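Local coordinates for protein tyrocidine synthetase 3 (Brevibacillus brevis, PDB 2JGP) that forms part of a nonribosomal peptide synthetase, pairing a peptidyl carrier domain with a condensation domain that makes peptide bonds during biosynthesis of the antibiotic tyrocidine, at residues A[31-36]-A[67-72]; A[2-7]-A[25-30]; A[54-59]-A[264-269]; A[227-232]-A[357-362]; A[88-93]-A[248-253]. All blocks are in the same frame, centred on the assembly; numbering follows the deposited sequence.

Interaction 1: A[31-36]-A[67-72]; sequences LDDFFA and KPTIQE
In the helical carrier domain, a single beta bridge between Asp33 and Thr69 ties the loop following helix 10-23 to the start of helix 70-79. The Phe34 N-H points almost straight at Pro68 O (2.9 Å from N, 168° at the hydrogen), while the return bond from Ile70 N to Asp32 O, at 3.3 Å, is weak. Asp33 stands across Pro68, its OD2 3.3 Å from Pro68 CG. Its other oxygen, OD1, accepts from Phe35 N (2.8 Å), an Asx turn, and from Ala36 N as well, completing an Asx motif; the two donors come from opposite faces of the carboxylate plane. Phe35 offers its ring edge to Pro68 CB, 3.9 Å from CD1; one face of its ring lies against Phe34 CD2, and Phe65 meets the ring nearly parallel. Thr69 N-caps the helix: OG1 donates to Glu72 OE2 and weakly accepts from Glu72 N. Two N-H groups on one oxygen should fix the Asp33 carboxylate; across the bridge, Thr69 OG1 separately caps the helix.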
# COMPACT_ATOMS: atom_id res chain seq x y z
N LEU A 31 -0.23 -24.59 -6.69
CA LEU A 31 0.09 -25.77 -7.50
C LEU A 31 -1.00 -26.84 -7.48
O LEU A 31 -0.89 -27.85 -8.18
CB LEU A 31 1.42 -26.40 -7.05
CG LEU A 31 2.64 -25.48 -7.06
CD1 LEU A 31 3.88 -26.21 -6.55
CD2 LEU A 31 2.88 -24.91 -8.45
N ASP A 32 -2.04 -26.64 -6.67
CA ASP A 32 -3.08 -27.67 -6.54
C ASP A 32 -3.88 -27.83 -7.83
O ASP A 32 -4.19 -26.85 -8.50
CB ASP A 32 -4.01 -27.37 -5.36
CG ASP A 32 -3.39 -27.77 -4.02
OD1 ASP A 32 -2.91 -28.92 -3.88
OD2 ASP A 32 -3.41 -26.94 -3.09
N ASP A 33 -4.19 -29.08 -8.18
CA ASP A 33 -4.94 -29.42 -9.39
C ASP A 33 -6.35 -29.82 -8.97
O ASP A 33 -6.52 -30.69 -8.10
CB ASP A 33 -4.23 -30.55 -10.15
CG ASP A 33 -5.00 -31.01 -11.38
OD1 ASP A 33 -6.11 -31.57 -11.24
OD2 ASP A 33 -4.49 -30.83 -12.51
N PHE A 34 -7.35 -29.19 -9.58
CA PHE A 34 -8.76 -29.37 -9.21
C PHE A 34 -9.20 -30.83 -9.21
O PHE A 34 -9.93 -31.28 -8.32
CB PHE A 34 -9.66 -28.57 -10.16
CG PHE A 34 -11.11 -28.57 -9.77
CD1 PHE A 34 -11.56 -27.76 -8.74
CD2 PHE A 34 -12.01 -29.41 -10.41
CE1 PHE A 34 -12.89 -27.78 -8.36
CE2 PHE A 34 -13.35 -29.43 -10.04
CZ PHE A 34 -13.79 -28.61 -9.01
N PHE A 35 -8.74 -31.57 -10.20
CA PHE A 35 -9.15 -32.95 -10.40
C PHE A 35 -8.33 -33.89 -9.51
O PHE A 35 -8.86 -34.89 -9.03
CB PHE A 35 -9.07 -33.29 -11.88
CG PHE A 35 -9.87 -32.34 -12.74
CD1 PHE A 35 -9.27 -31.21 -13.29
CD2 PHE A 35 -11.23 -32.54 -12.93
CE1 PHE A 35 -10.02 -30.32 -14.05
CE2 PHE A 35 -11.98 -31.65 -13.69
CZ PHE A 35 -11.37 -30.54 -14.25
N ALA A 36 -7.07 -33.55 -9.26
CA ALA A 36 -6.26 -34.28 -8.28
C ALA A 36 -6.86 -34.15 -6.88
O ALA A 36 -6.79 -35.08 -6.08
CB ALA A 36 -4.82 -33.80 -8.29
N LYS A 67 -6.69 -25.63 -17.96
CA LYS A 67 -5.84 -24.97 -16.98
C LYS A 67 -6.28 -25.40 -15.58
O LYS A 67 -6.89 -24.63 -14.86
CB LYS A 67 -5.97 -23.45 -17.12
CG LYS A 67 -5.84 -22.89 -18.52
CD LYS A 67 -4.41 -22.85 -19.02
CE LYS A 67 -4.27 -21.89 -20.21
NZ LYS A 67 -2.85 -21.62 -20.52
N PRO A 68 -5.98 -26.66 -15.21
CA PRO A 68 -6.55 -27.27 -14.01
C PRO A 68 -5.89 -26.91 -12.67
O PRO A 68 -6.33 -27.42 -11.64
CB PRO A 68 -6.39 -28.76 -14.29
CG PRO A 68 -5.13 -28.85 -15.07
CD PRO A 68 -5.11 -27.61 -15.94
N THR A 69 -4.87 -26.06 -12.67
CA THR A 69 -4.23 -25.64 -11.43
C THR A 69 -4.53 -24.18 -11.13
O THR A 69 -4.80 -23.39 -12.04
CB THR A 69 -2.70 -25.86 -11.48
OG1 THR A 69 -2.14 -25.05 -12.51
CG2 THR A 69 -2.35 -27.32 -11.71
N ILE A 70 -4.50 -23.83 -9.85
CA ILE A 70 -4.77 -22.46 -9.41
C ILE A 70 -3.90 -21.44 -10.16
O ILE A 70 -4.40 -20.41 -10.62
CB ILE A 70 -4.53 -22.29 -7.89
CG1 ILE A 70 -5.60 -23.02 -7.08
CG2 ILE A 70 -4.51 -20.82 -7.50
CD1 ILE A 70 -7.00 -22.43 -7.21
N GLN A 71 -2.60 -21.72 -10.29
CA GLN A 71 -1.71 -20.73 -10.92
C GLN A 71 -2.02 -20.54 -12.40
O GLN A 71 -1.97 -19.42 -12.90
CB GLN A 71 -0.23 -21.06 -10.70
CG GLN A 71 0.25 -22.36 -11.31
CD GLN A 71 1.72 -22.63 -11.01
OE1 GLN A 71 2.37 -21.87 -10.29
NE2 GLN A 71 2.24 -23.72 -11.55
N GLU A 72 -2.36 -21.62 -13.10
CA GLU A 72 -2.69 -21.51 -14.52
C GLU A 72 -3.99 -20.77 -14.74
O GLU A 72 -4.09 -19.95 -15.66
CB GLU A 72 -2.80 -22.89 -15.15
CG GLU A 72 -1.51 -23.65 -15.26
CD GLU A 72 -1.74 -25.06 -15.76
OE1 GLU A 72 -1.45 -25.31 -16.94
OE2 GLU A 72 -2.24 -25.90 -14.98

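Interaction 2: A[2-7]-A[25-30]; sequences SEYVAP and VPQVGA
The Tyr4 ring is sandwiched: the backbone N of Ala6 lies over one face, and CG of Gln27 over the opposite one. Gln27 CG sits 3.8 Å from the ring centroid, 19° off the normal, a CH-pi contact, and the amide beyond it stacks on the same ring with the two planes 23° apart. At the edge, near the ring plane, come the Val28 carbonyl and a water. This water is a short 2.5 Å from Tyr4 OH and donates to Val28 O at 2.8 Å. With CG anti to the backbone N (chi1 -180°), the tyrosine reaches across the 25-30 loop, its CE1 coming within 3.5 Å of Gly29 CA.

Beside the ring the two backbones meet. Ala30 N donates to Val5 O at 2.7 Å, in the carbonyl plane, and Gly29 CA comes within 3.1 Å of the same oxygen. Val5 CG1 then packs on Ala30 CB at 3.8 Å.

Tyr4 OH is also hydrogen-bonded to Lys395 of helix 387-403, so the N-terminal segment 2-7 is linked to the condensation domain. The phenol oxygen has both a lysine ammonium and a water as partners, and the positive charge on that lysine would probably polarise the O-H; the ring itself is held between a backbone peptide on one face and the glutamine's CG and amide on the other.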
# COMPACT_ATOMS: atom_id res chain seq x y z
N SER A 2 -0.48 -31.72 -4.01
CA SER A 2 0.71 -31.03 -4.48
C SER A 2 1.36 -30.30 -3.31
O SER A 2 0.70 -30.03 -2.29
CB SER A 2 0.34 -30.02 -5.57
OG SER A 2 -0.32 -30.67 -6.64
N GLU A 3 2.64 -30.00 -3.44
CA GLU A 3 3.33 -29.11 -2.52
C GLU A 3 2.54 -27.81 -2.35
O GLU A 3 2.04 -27.25 -3.33
CB GLU A 3 4.72 -28.81 -3.06
CG GLU A 3 5.50 -27.76 -2.29
CD GLU A 3 6.84 -27.49 -2.93
OE1 GLU A 3 6.86 -27.08 -4.10
OE2 GLU A 3 7.86 -27.69 -2.26
N TYR A 4 2.42 -27.33 -1.12
CA TYR A 4 1.65 -26.12 -0.87
C TYR A 4 2.46 -24.89 -1.22
O TYR A 4 3.57 -24.70 -0.72
CB TYR A 4 1.19 -26.01 0.58
CG TYR A 4 0.39 -24.76 0.84
CD1 TYR A 4 -0.85 -24.57 0.24
CD2 TYR A 4 0.87 -23.75 1.67
CE1 TYR A 4 -1.61 -23.43 0.45
CE2 TYR A 4 0.13 -22.59 1.88
CZ TYR A 4 -1.11 -22.44 1.28
OH TYR A 4 -1.85 -21.30 1.50
N VAL A 5 1.88 -24.07 -2.09
CA VAL A 5 2.38 -22.74 -2.38
C VAL A 5 1.25 -21.76 -2.09
O VAL A 5 0.17 -21.84 -2.69
CB VAL A 5 2.84 -22.64 -3.84
CG1 VAL A 5 3.15 -21.20 -4.21
CG2 VAL A 5 4.06 -23.55 -4.07
N ALA A 6 1.47 -20.85 -1.15
CA ALA A 6 0.41 -19.92 -0.74
C ALA A 6 0.06 -18.99 -1.90
O ALA A 6 0.94 -18.65 -2.69
CB ALA A 6 0.85 -19.11 0.47
N PRO A 7 -1.22 -18.57 -2.01
CA PRO A 7 -1.62 -17.65 -3.08
C PRO A 7 -0.70 -16.42 -3.17
O PRO A 7 -0.33 -15.86 -2.14
CB PRO A 7 -3.04 -17.24 -2.66
CG PRO A 7 -3.55 -18.45 -1.93
CD PRO A 7 -2.36 -18.94 -1.16
N VAL A 25 -12.18 -28.80 0.83
CA VAL A 25 -10.82 -29.21 1.11
C VAL A 25 -10.09 -27.96 1.60
O VAL A 25 -10.27 -26.88 1.03
CB VAL A 25 -10.14 -29.77 -0.15
CG1 VAL A 25 -8.69 -30.07 0.11
CG2 VAL A 25 -10.85 -31.05 -0.61
N PRO A 26 -9.28 -28.08 2.67
CA PRO A 26 -8.58 -26.91 3.21
C PRO A 26 -7.23 -26.62 2.56
O PRO A 26 -6.61 -27.51 2.00
CB PRO A 26 -8.39 -27.29 4.68
CG PRO A 26 -8.25 -28.79 4.66
CD PRO A 26 -9.00 -29.30 3.46
N GLN A 27 -6.77 -25.37 2.66
CA GLN A 27 -5.40 -24.99 2.32
C GLN A 27 -5.04 -25.26 0.85
O GLN A 27 -3.99 -25.83 0.56
CB GLN A 27 -4.40 -25.69 3.25
CG GLN A 27 -3.09 -24.94 3.41
CD GLN A 27 -2.01 -25.76 4.07
OE1 GLN A 27 -1.58 -26.79 3.54
NE2 GLN A 27 -1.53 -25.29 5.21
N VAL A 28 -5.91 -24.82 -0.06
CA VAL A 28 -5.66 -24.92 -1.50
C VAL A 28 -4.60 -23.90 -1.90
O VAL A 28 -4.73 -22.71 -1.60
CB VAL A 28 -6.95 -24.72 -2.32
CG1 VAL A 28 -6.64 -24.54 -3.82
CG2 VAL A 28 -7.91 -25.88 -2.12
N GLY A 29 -3.56 -24.38 -2.58
CA GLY A 29 -2.43 -23.55 -2.96
C GLY A 29 -2.27 -23.44 -4.47
O GLY A 29 -3.02 -24.05 -5.24
N ALA A 30 -1.26 -22.68 -4.88
CA ALA A 30 -1.06 -22.32 -6.29
C ALA A 30 -0.81 -23.51 -7.22
O ALA A 30 -1.12 -23.45 -8.41
CB ALA A 30 0.08 -21.31 -6.41
O HOH W 1 -4.26 -21.21 0.70

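Interaction 3: A[54-59]-A[264-269]; sequences EYQVDI and SQSAAF
Gln56 OE1 and the first turn of helix 267-279 make the central contact of this meeting between carrier and condensation domains. Ala268 N donates to Gln56 OE1 at 3.0 Å, but the donor lies 54° out of the carbonyl plane, well above it and not on a lone pair. The same oxygen is 3.3 Å from Ser266 CB. The amide carbon, Gln56 CD, rests 3.5 Å from Ala267 CB, while Ala268 CB touches Tyr55 O at 3.6 Å.

Two waters widen the contact. One accepts from both Gln56 NE2 (2.8 Å) and Ala267 N; the other donates to Glu54 O and to Ala268 O (2.7 Å), bridging the end of helix 41-55 to its partner.

Farther out, Gln56 has positive phi where the chain leaves helix 41-55; its CB points toward segment 264-269. Ser266 N-caps the second helix, its OG accepting from Phe269 N at 3.0 Å and also hydrogen-bonded to Phe263 O. Glu54 OE1 pairs with His404, and Tyr55 OH with Gln17. The glutamine oxygen thus serves an N-H of the first helical turn, and the helix N-terminus would probably favour the carbonyl's negative end there, making a modest, largely polar and water-mediated junction.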
# COMPACT_ATOMS: atom_id res chain seq x y z
N GLU A 54 -19.65 -14.43 -7.31
CA GLU A 54 -18.86 -13.60 -6.39
C GLU A 54 -18.10 -12.50 -7.14
O GLU A 54 -18.00 -11.38 -6.63
CB GLU A 54 -17.90 -14.47 -5.57
CG GLU A 54 -17.16 -13.72 -4.44
CD GLU A 54 -18.07 -13.22 -3.32
OE1 GLU A 54 -17.64 -12.34 -2.55
OE2 GLU A 54 -19.21 -13.71 -3.21
N TYR A 55 -17.59 -12.80 -8.33
CA TYR A 55 -16.67 -11.89 -9.04
C TYR A 55 -17.09 -11.48 -10.46
O TYR A 55 -16.38 -10.71 -11.10
CB TYR A 55 -15.27 -12.50 -9.08
CG TYR A 55 -14.75 -12.82 -7.70
CD1 TYR A 55 -14.63 -14.13 -7.25
CD2 TYR A 55 -14.42 -11.79 -6.82
CE1 TYR A 55 -14.17 -14.42 -5.97
CE2 TYR A 55 -13.96 -12.07 -5.53
CZ TYR A 55 -13.84 -13.38 -5.11
OH TYR A 55 -13.40 -13.63 -3.84
N GLN A 56 -18.24 -11.95 -10.94
CA GLN A 56 -18.69 -11.67 -12.31
C GLN A 56 -17.59 -11.95 -13.34
O GLN A 56 -17.38 -11.17 -14.27
CB GLN A 56 -19.17 -10.22 -12.45
CG GLN A 56 -20.63 -10.01 -12.15
CD GLN A 56 -21.07 -8.62 -12.51
OE1 GLN A 56 -20.41 -7.64 -12.16
NE2 GLN A 56 -22.19 -8.51 -13.22
N VAL A 57 -16.88 -13.06 -13.14
CA VAL A 57 -15.89 -13.51 -14.10
C VAL A 57 -16.38 -14.83 -14.65
O VAL A 57 -16.68 -15.75 -13.89
CB VAL A 57 -14.50 -13.66 -13.47
CG1 VAL A 57 -13.51 -14.25 -14.46
CG2 VAL A 57 -14.00 -12.29 -12.97
N ASP A 58 -16.49 -14.91 -15.97
CA ASP A 58 -17.05 -16.08 -16.64
C ASP A 58 -15.91 -16.93 -17.19
O ASP A 58 -15.28 -16.56 -18.18
CB ASP A 58 -18.00 -15.62 -17.75
CG ASP A 58 -19.17 -14.81 -17.21
OD1 ASP A 58 -19.76 -15.21 -16.18
OD2 ASP A 58 -19.52 -13.78 -17.82
N ILE A 59 -15.65 -18.04 -16.52
CA ILE A 59 -14.58 -18.95 -16.90
C ILE A 59 -15.21 -20.10 -17.69
O ILE A 59 -16.03 -20.83 -17.13
CB ILE A 59 -13.87 -19.53 -15.67
CG1 ILE A 59 -13.25 -18.42 -14.81
CG2 ILE A 59 -12.79 -20.53 -16.08
CD1 ILE A 59 -12.79 -18.91 -13.44
N SER A 264 -17.80 0.36 -10.40
CA SER A 264 -18.63 0.75 -9.27
C SER A 264 -20.11 0.41 -9.45
O SER A 264 -20.85 0.30 -8.47
CB SER A 264 -18.49 2.25 -9.00
OG SER A 264 -19.20 3.00 -9.97
N GLN A 265 -20.54 0.24 -10.71
CA GLN A 265 -21.93 -0.10 -11.04
C GLN A 265 -22.18 -1.60 -11.23
O GLN A 265 -23.27 -1.99 -11.64
CB GLN A 265 -22.36 0.65 -12.32
CG GLN A 265 -23.00 2.01 -12.07
CD GLN A 265 -22.04 3.03 -11.54
OE1 GLN A 265 -22.34 3.75 -10.58
NE2 GLN A 265 -20.86 3.12 -12.16
N SER A 266 -21.20 -2.43 -10.92
CA SER A 266 -21.28 -3.86 -11.20
C SER A 266 -21.78 -4.67 -10.00
O SER A 266 -21.72 -4.21 -8.86
CB SER A 266 -19.92 -4.38 -11.65
OG SER A 266 -18.99 -4.37 -10.58
N ALA A 267 -22.28 -5.86 -10.29
CA ALA A 267 -22.60 -6.84 -9.25
C ALA A 267 -21.32 -7.22 -8.48
O ALA A 267 -21.36 -7.40 -7.25
CB ALA A 267 -23.24 -8.08 -9.86
N ALA A 268 -20.20 -7.31 -9.20
CA ALA A 268 -18.91 -7.63 -8.58
C ALA A 268 -18.54 -6.61 -7.50
O ALA A 268 -18.07 -6.98 -6.44
CB ALA A 268 -17.82 -7.70 -9.64
N PHE A 269 -18.75 -5.32 -7.78
CA PHE A 269 -18.47 -4.27 -6.79
C PHE A 269 -19.34 -4.44 -5.54
O PHE A 269 -18.87 -4.26 -4.43
CB PHE A 269 -18.68 -2.89 -7.41
CG PHE A 269 -18.47 -1.74 -6.46
CD1 PHE A 269 -17.22 -1.15 -6.33
CD2 PHE A 269 -19.53 -1.23 -5.72
CE1 PHE A 269 -17.03 -0.09 -5.47
CE2 PHE A 269 -19.34 -0.16 -4.85
CZ PHE A 269 -18.09 0.41 -4.72
O HOH W 2 -16.51 -9.22 -6.38
O HOH W 3 -23.33 -5.94 -13.14

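Interaction 4: A[227-232]-A[357-362]; sequences GVSSGI and TGRSHA. With SO4 (sulfate ion), chain B.
Arg359 and Val228 bury the most surface here, where a loop of the condensation domain meets the N-terminus of helix 227-241. That helix starts at the last residue of the family's HHxxxDG motif, Gly227, preceded by Asp226. Val228 lays its CG1 methyl over one face of the Arg359 guanidinium, 3.3 Å from NE and 3.4 Å from CZ, off centre; the two side chains approach from opposite directions.

The arginine reaches there because its chain is extended from CG to NE, after a first torsion that sets CG anti to the carbonyl carbon (chi1 -64°). Ser229 lies at the edge of the same group, near its plane, with OG 2.9 Å from NH2. Two partners fix the guanidinium: NH2 makes a salt bridge with Asp226, and NH1 bonds to Ile367 O. Ser229 OG is itself held by Asp226 and Gly369 O. This agrees with the structural role usually given to the motif's aspartate in condensation domains, here bridging its helix to the 357-362 loop.

Thr357 begins this loop with an ST turn, OG1 accepting from Arg359 N at 3.1 Å. At the helix start, a sulfate, probably from the crystallisation liquor, accepts the N-H of Gly227 through O1 at 2.9 Å.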
# COMPACT_ATOMS: atom_id res chain seq x y z
N GLY A 227 3.96 6.56 -3.14
CA GLY A 227 5.27 6.07 -2.76
C GLY A 227 5.94 5.26 -3.85
O GLY A 227 7.09 5.52 -4.22
N VAL A 228 5.21 4.29 -4.38
CA VAL A 228 5.71 3.48 -5.48
C VAL A 228 6.01 4.34 -6.72
O VAL A 228 7.03 4.14 -7.37
CB VAL A 228 4.74 2.33 -5.84
CG1 VAL A 228 5.08 1.73 -7.19
CG2 VAL A 228 4.75 1.26 -4.76
N SER A 229 5.14 5.30 -7.03
CA SER A 229 5.35 6.16 -8.21
C SER A 229 6.63 6.99 -8.08
O SER A 229 7.37 7.14 -9.05
CB SER A 229 4.17 7.09 -8.47
OG SER A 229 2.95 6.38 -8.57
N SER A 230 6.91 7.50 -6.88
CA SER A 230 8.14 8.25 -6.62
C SER A 230 9.38 7.40 -6.87
O SER A 230 10.39 7.90 -7.39
CB SER A 230 8.17 8.80 -5.19
OG SER A 230 7.05 9.64 -4.98
N GLY A 231 9.31 6.12 -6.52
CA GLY A 231 10.40 5.18 -6.80
C GLY A 231 10.61 5.02 -8.29
O GLY A 231 11.75 5.04 -8.77
N ILE A 232 9.51 4.86 -9.02
CA ILE A 232 9.53 4.75 -10.48
C ILE A 232 10.13 6.02 -11.10
O ILE A 232 11.05 5.94 -11.92
CB ILE A 232 8.09 4.52 -11.04
CG1 ILE A 232 7.56 3.15 -10.60
CG2 ILE A 232 8.06 4.57 -12.57
CD1 ILE A 232 6.10 2.93 -10.94
N THR A 357 -0.27 -1.74 -2.11
CA THR A 357 0.16 -0.90 -3.24
C THR A 357 -1.02 -0.49 -4.12
O THR A 357 -1.00 0.57 -4.74
CB THR A 357 1.19 -1.63 -4.14
OG1 THR A 357 0.55 -2.72 -4.81
CG2 THR A 357 2.36 -2.15 -3.32
N GLY A 358 -2.05 -1.33 -4.16
CA GLY A 358 -3.21 -1.10 -5.03
C GLY A 358 -2.94 -1.48 -6.48
O GLY A 358 -3.78 -1.24 -7.36
N ARG A 359 -1.78 -2.08 -6.73
CA ARG A 359 -1.31 -2.42 -8.07
C ARG A 359 -1.43 -3.92 -8.26
O ARG A 359 -0.42 -4.64 -8.38
CB ARG A 359 0.13 -1.95 -8.25
CG ARG A 359 0.29 -0.44 -8.18
CD ARG A 359 1.70 -0.03 -7.81
NE ARG A 359 1.81 1.42 -7.63
CZ ARG A 359 2.01 2.28 -8.63
NH1 ARG A 359 2.15 1.86 -9.88
NH2 ARG A 359 2.11 3.57 -8.36
N SER A 360 -2.67 -4.40 -8.31
CA SER A 360 -2.95 -5.83 -8.24
C SER A 360 -2.92 -6.52 -9.60
O SER A 360 -3.22 -7.71 -9.70
CB SER A 360 -4.30 -6.05 -7.56
OG SER A 360 -5.31 -5.27 -8.18
N HIS A 361 -2.55 -5.78 -10.64
CA HIS A 361 -2.36 -6.37 -11.96
C HIS A 361 -1.03 -5.87 -12.52
O HIS A 361 -0.63 -4.74 -12.26
CB HIS A 361 -3.51 -5.99 -12.90
CG HIS A 361 -3.51 -6.74 -14.19
ND1 HIS A 361 -2.77 -6.35 -15.28
CD2 HIS A 361 -4.15 -7.88 -14.56
CE1 HIS A 361 -2.96 -7.21 -16.27
NE2 HIS A 361 -3.79 -8.15 -15.85
N ALA A 362 -0.36 -6.73 -13.28
CA ALA A 362 0.91 -6.39 -13.93
C ALA A 362 0.87 -5.00 -14.57
O ALA A 362 1.80 -4.22 -14.42
CB ALA A 362 1.25 -7.44 -14.98
S SO4 B . 2.50 6.68 -0.02
O1 SO4 B . 1.87 7.15 -1.24
O2 SO4 B . 1.52 6.66 1.07
O3 SO4 B . 3.00 5.33 -0.24
O4 SO4 B . 3.60 7.57 0.33

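Interaction 5: A[88-93]-A[248-253]; sequences IEPVQK and ELRIQY
A bend at chi2 (-72°) folds the Glu89 chain back toward Arg250, whose own chain runs straight out from a CG anti to the backbone N, and the two charged ends meet. Glu89 OE2 and Arg250 NH2, 3.2 Å apart, form a hydrogen-bonded salt bridge. It is angled: the nitrogen comes from above the carboxylate plane, 48° out of it, though the oxygen lies close to the guanidinium plane. Carboxylate and guanidinium planes stand 42° apart, so this is no flat, two-pronged pairing.

Pro90 CD lies over one face of the guanidinium, 3.9 Å from Arg250 NH2. The same CD atom touches Ile251 CD1 at 3.7 Å, the two side chains crossing at about a right angle. Ile251 CD1 also nears Ile88 O, at 3.6 Å, and the CG2 methyls of Ile88 and Ile251 meet at 3.9 Å. The buried Ile251 thus packs beside the charged pair.

Arg250 has a second acid, Asp363, on NH1. Segment 88-93 lies in the loop between helix 70-79 and strand 97-98, and segment 248-253 in the connection between helices 227-241 and 253-263, reaching the latter's first residue; Ile88 packs on Phe256 and Trp259 of helix 253-263, and Val91 N bonds to Asp255 near its start.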
# COMPACT_ATOMS: atom_id res chain seq x y z
N ILE A 88 -8.82 -4.03 -17.08
CA ILE A 88 -8.54 -2.62 -17.37
C ILE A 88 -7.89 -2.50 -18.75
O ILE A 88 -6.77 -2.97 -18.95
CB ILE A 88 -7.62 -2.00 -16.31
CG1 ILE A 88 -8.25 -2.11 -14.92
CG2 ILE A 88 -7.35 -0.54 -16.62
CD1 ILE A 88 -7.32 -1.71 -13.80
N GLU A 89 -8.61 -1.88 -19.69
CA GLU A 89 -8.14 -1.73 -21.06
C GLU A 89 -8.05 -0.24 -21.43
O GLU A 89 -8.67 0.60 -20.77
CB GLU A 89 -9.10 -2.43 -22.02
CG GLU A 89 -9.36 -3.90 -21.69
CD GLU A 89 -8.16 -4.78 -21.98
OE1 GLU A 89 -7.41 -5.13 -21.04
OE2 GLU A 89 -7.96 -5.13 -23.17
N PRO A 90 -7.28 0.10 -22.49
CA PRO A 90 -7.23 1.49 -22.96
C PRO A 90 -8.62 2.05 -23.26
O PRO A 90 -9.43 1.37 -23.88
CB PRO A 90 -6.39 1.40 -24.24
CG PRO A 90 -5.57 0.19 -24.07
CD PRO A 90 -6.42 -0.78 -23.30
N VAL A 91 -8.88 3.27 -22.81
CA VAL A 91 -10.21 3.87 -22.93
C VAL A 91 -10.31 4.79 -24.14
O VAL A 91 -9.31 5.29 -24.64
CB VAL A 91 -10.60 4.64 -21.66
CG1 VAL A 91 -10.56 3.70 -20.45
CG2 VAL A 91 -9.69 5.83 -21.44
N GLN A 92 -11.54 5.01 -24.61
CA GLN A 92 -11.79 5.92 -25.73
C GLN A 92 -11.48 7.36 -25.32
O GLN A 92 -11.76 7.76 -24.18
CB GLN A 92 -13.25 5.81 -26.19
CG GLN A 92 -13.65 4.41 -26.67
CD GLN A 92 -14.34 4.41 -28.02
OE1 GLN A 92 -15.44 3.87 -28.17
NE2 GLN A 92 -13.70 5.02 -29.02
N LYS A 93 -10.92 8.13 -26.24
CA LYS A 93 -10.55 9.51 -25.98
C LYS A 93 -11.78 10.34 -25.61
O LYS A 93 -12.85 10.18 -26.19
CB LYS A 93 -9.84 10.14 -27.19
CG LYS A 93 -9.42 11.60 -26.97
CD LYS A 93 -8.31 12.04 -27.92
CE LYS A 93 -7.91 13.49 -27.66
NZ LYS A 93 -6.54 13.82 -28.15
N GLU A 248 7.53 0.87 -23.26
CA GLU A 248 6.25 1.56 -23.47
C GLU A 248 5.23 1.19 -22.40
O GLU A 248 5.22 0.06 -21.91
CB GLU A 248 5.69 1.23 -24.86
CG GLU A 248 6.57 1.72 -26.02
CD GLU A 248 6.66 3.23 -26.12
OE1 GLU A 248 5.86 3.94 -25.47
OE2 GLU A 248 7.54 3.72 -26.86
N LEU A 249 4.39 2.15 -22.03
CA LEU A 249 3.33 1.94 -21.03
C LEU A 249 2.02 1.58 -21.72
O LEU A 249 1.44 2.41 -22.42
CB LEU A 249 3.15 3.20 -20.18
CG LEU A 249 4.34 3.62 -19.32
CD1 LEU A 249 4.30 5.12 -19.00
CD2 LEU A 249 4.40 2.81 -18.04
N ARG A 250 1.56 0.35 -21.52
CA ARG A 250 0.32 -0.12 -22.13
C ARG A 250 -0.91 0.60 -21.59
O ARG A 250 -1.82 0.93 -22.35
CB ARG A 250 0.13 -1.63 -21.90
CG ARG A 250 -1.19 -2.14 -22.46
CD ARG A 250 -1.33 -3.65 -22.43
NE ARG A 250 -2.57 -4.01 -23.11
CZ ARG A 250 -3.78 -4.05 -22.56
NH1 ARG A 250 -3.95 -3.79 -21.27
NH2 ARG A 250 -4.83 -4.38 -23.30
N ILE A 251 -0.92 0.80 -20.28
CA ILE A 251 -2.08 1.30 -19.57
C ILE A 251 -1.70 2.56 -18.81
O ILE A 251 -0.60 2.67 -18.27
CB ILE A 251 -2.61 0.20 -18.59
CG1 ILE A 251 -3.00 -1.07 -19.36
CG2 ILE A 251 -3.79 0.70 -17.79
CD1 ILE A 251 -4.16 -0.89 -20.33
N GLN A 252 -2.63 3.52 -18.78
CA GLN A 252 -2.39 4.78 -18.05
C GLN A 252 -3.37 4.96 -16.91
O GLN A 252 -4.34 4.22 -16.78
CB GLN A 252 -2.41 5.97 -19.01
CG GLN A 252 -1.03 6.36 -19.54
CD GLN A 252 -0.18 7.09 -18.50
OE1 GLN A 252 -0.63 7.34 -17.37
NE2 GLN A 252 1.05 7.44 -18.88
N TYR A 253 -3.11 5.95 -16.05
CA TYR A 253 -3.95 6.15 -14.87
C TYR A 253 -5.42 6.38 -15.25
O TYR A 253 -6.31 5.85 -14.60
CB TYR A 253 -3.46 7.30 -13.99
CG TYR A 253 -4.08 7.27 -12.62
CD1 TYR A 253 -3.58 6.44 -11.63
CD2 TYR A 253 -5.20 8.05 -12.31
CE1 TYR A 253 -4.16 6.38 -10.38
CE2 TYR A 253 -5.78 8.00 -11.06
CZ TYR A 253 -5.26 7.16 -10.09
OH TYR A 253 -5.82 7.11 -8.83

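In the fold
Interactions 1 and 2 form one continuous piece of the carrier domain: their centres are 10 Å apart, and Gln71 N lies 3.0 Å from Ala30 O, a probable hydrogen bond. Interaction 3, its centre about 23 Å from that of interaction 1, joins the carrier to the condensation domain. A sodium ion held by Gln396 and Asp400 lies near this boundary, about 7 Å from the Pro7 side chain and 8 Å from that of Tyr55. Interaction 4 marks the HHxxxDG region, with its centre about 29 Å from that of interaction 1. Interaction 5 is its neighbour, 16 Å between centres; their nearest atoms are about 6 Å apart without touching, and Asp363 connects the two.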